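PDB 5FWN: putative dehydrogenase, which probably catalyses the NADPH-dependent reduction of imines to amines, binding its cofactor in an N-terminal Rossmann-type domain. Local coordinates for residues G233-L238 against S280-V285; S237-V242 against R271-G276. One frame throughout, in Å; residues are numbered along the deposited sequence.

Contact 1. Residues G233-L238 against S280-V285; sequences GDAGSL and SSYYSV
A loop-to-loop contact in the helical C-terminal domain ties the turn leading into helix 238-254, residues 233-238, to residues 280-285 near the chain end. The first loop holds an Asx turn, in which Asp234 OD1 accepts from Gly236 N at 2.9 Å. The one direct hydrogen bond across the contact comes from the first helical residue: Leu238 N gives to Ser280 O at 3.3 Å, approaching it almost end-on (C=O...N angle 171°). With CG anti to its own carbonyl carbon (chi1 -69°), Leu238 reaches over the opposing backbone, where CD2 lies 3.9 Å from Tyr282 CA and touches Val285 CG2 beyond it. Cutting this side chain back to an alanine would probably leave the Tyr282 backbone and Val285 CG2 without their apolar cover. On the other flank Ala235 CB packs on Tyr282 CB at 3.8 Å, while the phenol of Tyr282 continues to the dimer interface and hydrogen-bonds through OH to Asn183 of the second subunit. The 280-285 loop is braced from within, since Ser284 OG donates to Ser281 O in the carbonyl plane at 2.7 Å. Between Ala235 and Leu238 a single water bridges the backbones, donating to Gly236 O and accepting from Tyr282 N at 2.9 Å.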
loop_
_atom_site.group_PDB
_atom_site.type_symbol
_atom_site.label_atom_id
_atom_site.label_comp_id
_atom_site.label_asym_id
_atom_site.label_seq_id
_atom_site.Cartn_x
_atom_site.Cartn_y
_atom_site.Cartn_z
ATOM N N GLY A 233 4.272 2.967 -18.360
ATOM C CA GLY A 233 5.232 1.945 -17.981
ATOM C C GLY A 233 4.632 0.797 -17.183
ATOM O O GLY A 233 3.409 0.597 -17.158
ATOM N N ASP A 234 5.517 0.049 -16.522
ATOM C CA ASP A 234 5.127 -0.970 -15.520
ATOM C C ASP A 234 6.258 -1.295 -14.505
ATOM O O ASP A 234 7.218 -0.549 -14.406
ATOM C CB ASP A 234 4.526 -2.198 -16.214
ATOM C CG ASP A 234 5.522 -3.010 -16.977
ATOM O OD1 ASP A 234 6.726 -2.834 -16.818
ATOM O OD2 ASP A 234 5.096 -3.887 -17.740
ATOM N N ALA A 235 6.138 -2.369 -13.732
ATOM C CA ALA A 235 7.154 -2.683 -12.732
ATOM C C ALA A 235 8.481 -3.183 -13.324
ATOM O O ALA A 235 9.436 -3.352 -12.590
ATOM C CB ALA A 235 6.613 -3.701 -11.738
ATOM N N GLY A 236 8.544 -3.484 -14.614
ATOM C CA GLY A 236 9.751 -4.064 -15.232
ATOM C C GLY A 236 9.836 -5.557 -14.954
ATOM O O GLY A 236 8.968 -6.137 -14.264
ATOM N N SER A 237 10.857 -6.197 -15.502
ATOM C CA SER A 237 10.954 -7.663 -15.450
ATOM C C SER A 237 11.261 -8.134 -14.048
ATOM O O SER A 237 11.775 -7.367 -13.220
ATOM C CB SER A 237 12.071 -8.127 -16.353
ATOM O OG SER A 237 13.310 -7.601 -15.892
ATOM N N LEU A 238 10.998 -9.402 -13.791
ATOM C CA LEU A 238 11.356 -9.988 -12.505
ATOM C C LEU A 238 12.836 -9.767 -12.145
ATOM O O LEU A 238 13.169 -9.374 -11.018
ATOM C CB LEU A 238 11.006 -11.476 -12.469
ATOM C CG LEU A 238 9.523 -11.845 -12.453
ATOM C CD1 LEU A 238 9.368 -13.362 -12.435
ATOM C CD2 LEU A 238 8.833 -11.275 -11.240
ATOM N N SER A 280 9.548 -12.391 -17.601
ATOM C CA SER A 280 8.160 -12.479 -17.199
ATOM C C SER A 280 7.790 -11.289 -16.317
ATOM O O SER A 280 8.657 -10.634 -15.684
ATOM C CB SER A 280 7.867 -13.791 -16.461
ATOM O OG SER A 280 8.114 -14.918 -17.298
ATOM N N SER A 281 6.497 -11.026 -16.268
ATOM C CA SER A 281 5.994 -9.817 -15.633
ATOM C C SER A 281 5.966 -9.964 -14.098
ATOM O O SER A 281 5.949 -11.061 -13.569
ATOM C CB SER A 281 4.600 -9.545 -16.148
ATOM O OG SER A 281 3.723 -10.519 -15.643
ATOM N N TYR A 282 5.991 -8.855 -13.398
ATOM C CA TYR A 282 5.880 -8.862 -11.936
ATOM C C TYR A 282 4.561 -9.564 -11.536
ATOM O O TYR A 282 4.536 -10.403 -10.633
ATOM C CB TYR A 282 5.972 -7.436 -11.341
ATOM C CG TYR A 282 6.214 -7.501 -9.813
ATOM C CD1 TYR A 282 5.205 -7.853 -8.929
ATOM C CD2 TYR A 282 7.475 -7.258 -9.277
ATOM C CE1 TYR A 282 5.446 -7.959 -7.561
ATOM C CE2 TYR A 282 7.727 -7.364 -7.941
ATOM C CZ TYR A 282 6.721 -7.699 -7.067
ATOM O OH TYR A 282 7.031 -7.803 -5.706
ATOM N N TYR A 283 3.488 -9.275 -12.259
ATOM C CA TYR A 283 2.166 -9.739 -11.897
ATOM C C TYR A 283 2.129 -11.240 -11.820
ATOM O O TYR A 283 1.418 -11.784 -10.969
ATOM C CB TYR A 283 1.102 -9.220 -12.890
ATOM C CG TYR A 283 -0.264 -9.270 -12.328
ATOM C CD1 TYR A 283 -0.751 -8.219 -11.563
ATOM C CD2 TYR A 283 -1.082 -10.404 -12.521
ATOM C CE1 TYR A 283 -2.015 -8.279 -11.005
ATOM C CE2 TYR A 283 -2.343 -10.460 -11.977
ATOM C CZ TYR A 283 -2.794 -9.384 -11.224
ATOM O OH TYR A 283 -4.017 -9.428 -10.650
ATOM N N SER A 284 2.928 -11.925 -12.665
ATOM C CA SER A 284 3.004 -13.407 -12.674
ATOM C C SER A 284 3.413 -14.049 -11.324
ATOM O O SER A 284 3.095 -15.206 -11.088
ATOM C CB SER A 284 3.948 -13.926 -13.823
ATOM O OG SER A 284 5.328 -13.681 -13.478
ATOM N N VAL A 285 4.037 -13.305 -10.409
ATOM C CA VAL A 285 4.208 -13.776 -9.026
ATOM C C VAL A 285 2.890 -14.373 -8.480
ATOM O O VAL A 285 2.911 -15.334 -7.704
ATOM C CB VAL A 285 4.653 -12.620 -8.099
ATOM C CG1 VAL A 285 4.444 -12.950 -6.642
ATOM C CG2 VAL A 285 6.108 -12.274 -8.340
HETATM O O HOH W 1 6.573 -6.473 -14.963
#

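Contact 2. Residues S237-V242 against R271-G276; sequences SLEMNV and RAVAAG
Leu238 and Val273 meet where helix 238-254 begins and helix 260-275 ends, so the contact closes one end of an antiparallel helix pair in the C-terminal domain. The short segments run at 154° to one another, with their axes 10.4 Å apart at closest approach. The leucine can be followed outward from its backbone. Its CB rests against Val273 CG1 at 3.8 Å. From CG, the branch ending in CD1 goes on toward the facing helix and lands on Ala272, 3.7 Å from that residue's CB, whereas CD2 turns to the side of the 280-285 loop. Val273 presents its methyl because CG1 stands anti to its carbonyl carbon (chi1 -54°), and the same carbon also faces Val242 CG2, one turn along the helix from Leu238, at a looser 4.5 Å. No hydrogen bond crosses between the two segments: small apolar groups make the interface, and Leu269 of helix 260-275 also touches Leu238 and Val242. At the solvent-exposed border, the carboxylate of Glu239 bends back toward Val273. The start of the helix is fixed separately by its N-cap, Ser237, whose OG accepts from Met240 N at 3.3 Å in a nearly straight bond of 166°.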
loop_
_atom_site.group_PDB
_atom_site.type_symbol
_atom_site.label_atom_id
_atom_site.label_comp_id
_atom_site.label_asym_id
_atom_site.label_seq_id
_atom_site.Cartn_x
_atom_site.Cartn_y
_atom_site.Cartn_z
ATOM N N SER A 237 10.857 -6.197 -15.502
ATOM C CA SER A 237 10.954 -7.663 -15.450
ATOM C C SER A 237 11.261 -8.134 -14.048
ATOM O O SER A 237 11.775 -7.367 -13.220
ATOM C CB SER A 237 12.071 -8.127 -16.353
ATOM O OG SER A 237 13.310 -7.601 -15.892
ATOM N N LEU A 238 10.998 -9.402 -13.791
ATOM C CA LEU A 238 11.356 -9.988 -12.505
ATOM C C LEU A 238 12.836 -9.767 -12.145
ATOM O O LEU A 238 13.169 -9.374 -11.018
ATOM C CB LEU A 238 11.006 -11.476 -12.469
ATOM C CG LEU A 238 9.523 -11.845 -12.453
ATOM C CD1 LEU A 238 9.368 -13.362 -12.435
ATOM C CD2 LEU A 238 8.833 -11.275 -11.240
ATOM N N GLU A 239 13.698 -9.964 -13.136
ATOM C CA GLU A 239 15.127 -9.915 -12.956
ATOM C C GLU A 239 15.618 -8.530 -12.546
ATOM O O GLU A 239 16.432 -8.395 -11.645
ATOM C CB GLU A 239 15.815 -10.326 -14.289
ATOM C CG GLU A 239 15.566 -11.788 -14.758
ATOM C CD GLU A 239 14.203 -12.117 -15.415
ATOM O OE1 GLU A 239 13.362 -11.236 -15.759
ATOM O OE2 GLU A 239 13.957 -13.327 -15.574
ATOM N N MET A 240 15.093 -7.492 -13.172
ATOM C CA MET A 240 15.443 -6.136 -12.781
ATOM C C MET A 240 14.960 -5.856 -11.339
ATOM O O MET A 240 15.620 -5.135 -10.571
ATOM C CB MET A 240 14.878 -5.129 -13.792
ATOM C CG MET A 240 14.944 -3.649 -13.371
ATOM S SD MET A 240 13.365 -2.961 -12.687
ATOM C CE MET A 240 13.474 -2.534 -10.942
ATOM N N ASN A 241 13.793 -6.378 -10.977
ATOM C CA ASN A 241 13.294 -6.166 -9.634
ATOM C C ASN A 241 14.120 -6.975 -8.614
ATOM O O ASN A 241 14.343 -6.493 -7.515
ATOM C CB ASN A 241 11.788 -6.435 -9.558
ATOM C CG ASN A 241 10.985 -5.362 -10.289
ATOM O OD1 ASN A 241 10.449 -5.576 -11.387
ATOM N ND2 ASN A 241 10.954 -4.209 -9.729
ATOM N N VAL A 242 14.594 -8.165 -8.986
ATOM C CA VAL A 242 15.579 -8.873 -8.085
ATOM C C VAL A 242 16.806 -7.986 -7.755
ATOM O O VAL A 242 17.173 -7.851 -6.603
ATOM C CB VAL A 242 15.975 -10.258 -8.639
ATOM C CG1 VAL A 242 17.170 -10.895 -7.896
ATOM C CG2 VAL A 242 14.776 -11.207 -8.568
ATOM N N ARG A 271 11.698 -17.410 -6.564
ATOM C CA ARG A 271 10.760 -18.498 -6.857
ATOM C C ARG A 271 10.031 -18.238 -8.172
ATOM O O ARG A 271 9.889 -19.143 -8.970
ATOM C CB ARG A 271 9.754 -18.760 -5.712
ATOM C CG ARG A 271 10.359 -19.396 -4.460
ATOM C CD ARG A 271 9.389 -19.822 -3.347
ATOM N NE ARG A 271 8.663 -18.787 -2.568
ATOM C CZ ARG A 271 9.140 -18.099 -1.499
ATOM N NH1 ARG A 271 10.385 -18.281 -0.999
ATOM N NH2 ARG A 271 8.362 -17.188 -0.923
ATOM N N ALA A 272 9.607 -17.005 -8.439
ATOM C CA ALA A 272 8.859 -16.708 -9.665
ATOM C C ALA A 272 9.710 -16.774 -10.937
ATOM O O ALA A 272 9.181 -17.094 -12.024
ATOM C CB ALA A 272 8.180 -15.347 -9.585
ATOM N N VAL A 273 10.991 -16.390 -10.813
ATOM C CA VAL A 273 11.937 -16.477 -11.922
ATOM C C VAL A 273 12.160 -17.945 -12.278
ATOM O O VAL A 273 12.174 -18.296 -13.458
ATOM C CB VAL A 273 13.319 -15.775 -11.692
ATOM C CG1 VAL A 273 13.140 -14.327 -11.294
ATOM C CG2 VAL A 273 14.215 -16.494 -10.685
ATOM N N ALA A 274 12.323 -18.775 -11.259
ATOM C CA ALA A 274 12.521 -20.204 -11.462
ATOM C C ALA A 274 11.269 -20.852 -12.150
ATOM O O ALA A 274 11.410 -21.587 -13.119
ATOM C CB ALA A 274 12.860 -20.872 -10.138
ATOM N N ALA A 275 10.052 -20.500 -11.721
ATOM C CA ALA A 275 8.790 -21.011 -12.339
ATOM C C ALA A 275 8.556 -20.480 -13.773
ATOM O O ALA A 275 7.832 -21.089 -14.557
ATOM C CB ALA A 275 7.601 -20.726 -11.419
ATOM N N GLY A 276 9.182 -19.351 -14.113
ATOM C CA GLY A 276 9.605 -19.099 -15.484
ATOM C C GLY A 276 8.589 -18.408 -16.337
ATOM O O GLY A 276 8.898 -18.110 -17.482
#

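Contacts 1 and 2 are neighbouring parts of one helical corner of the C-terminal domain, their centres 8 Å apart. The centre of contact 1 lies 28 Å from the centre of the chain and that of contact 2 lies 32 Å from it. They share Ser237 and Leu238, the junction of loop and helix. Along the sequence the order is segment 233-238, helix 238-254, helix 260-275 and loop 280-285, so the terminal loop folds back onto the entrance to the helix pair. The contacts also meet directly, Val285 CG2 of contact 1 lying 3.9 Å from Ala272 CB of contact 2. Since both touch the second subunit, the arrangement illustrates how one helix start can join a hairpin, a terminal loop and a dimer interface.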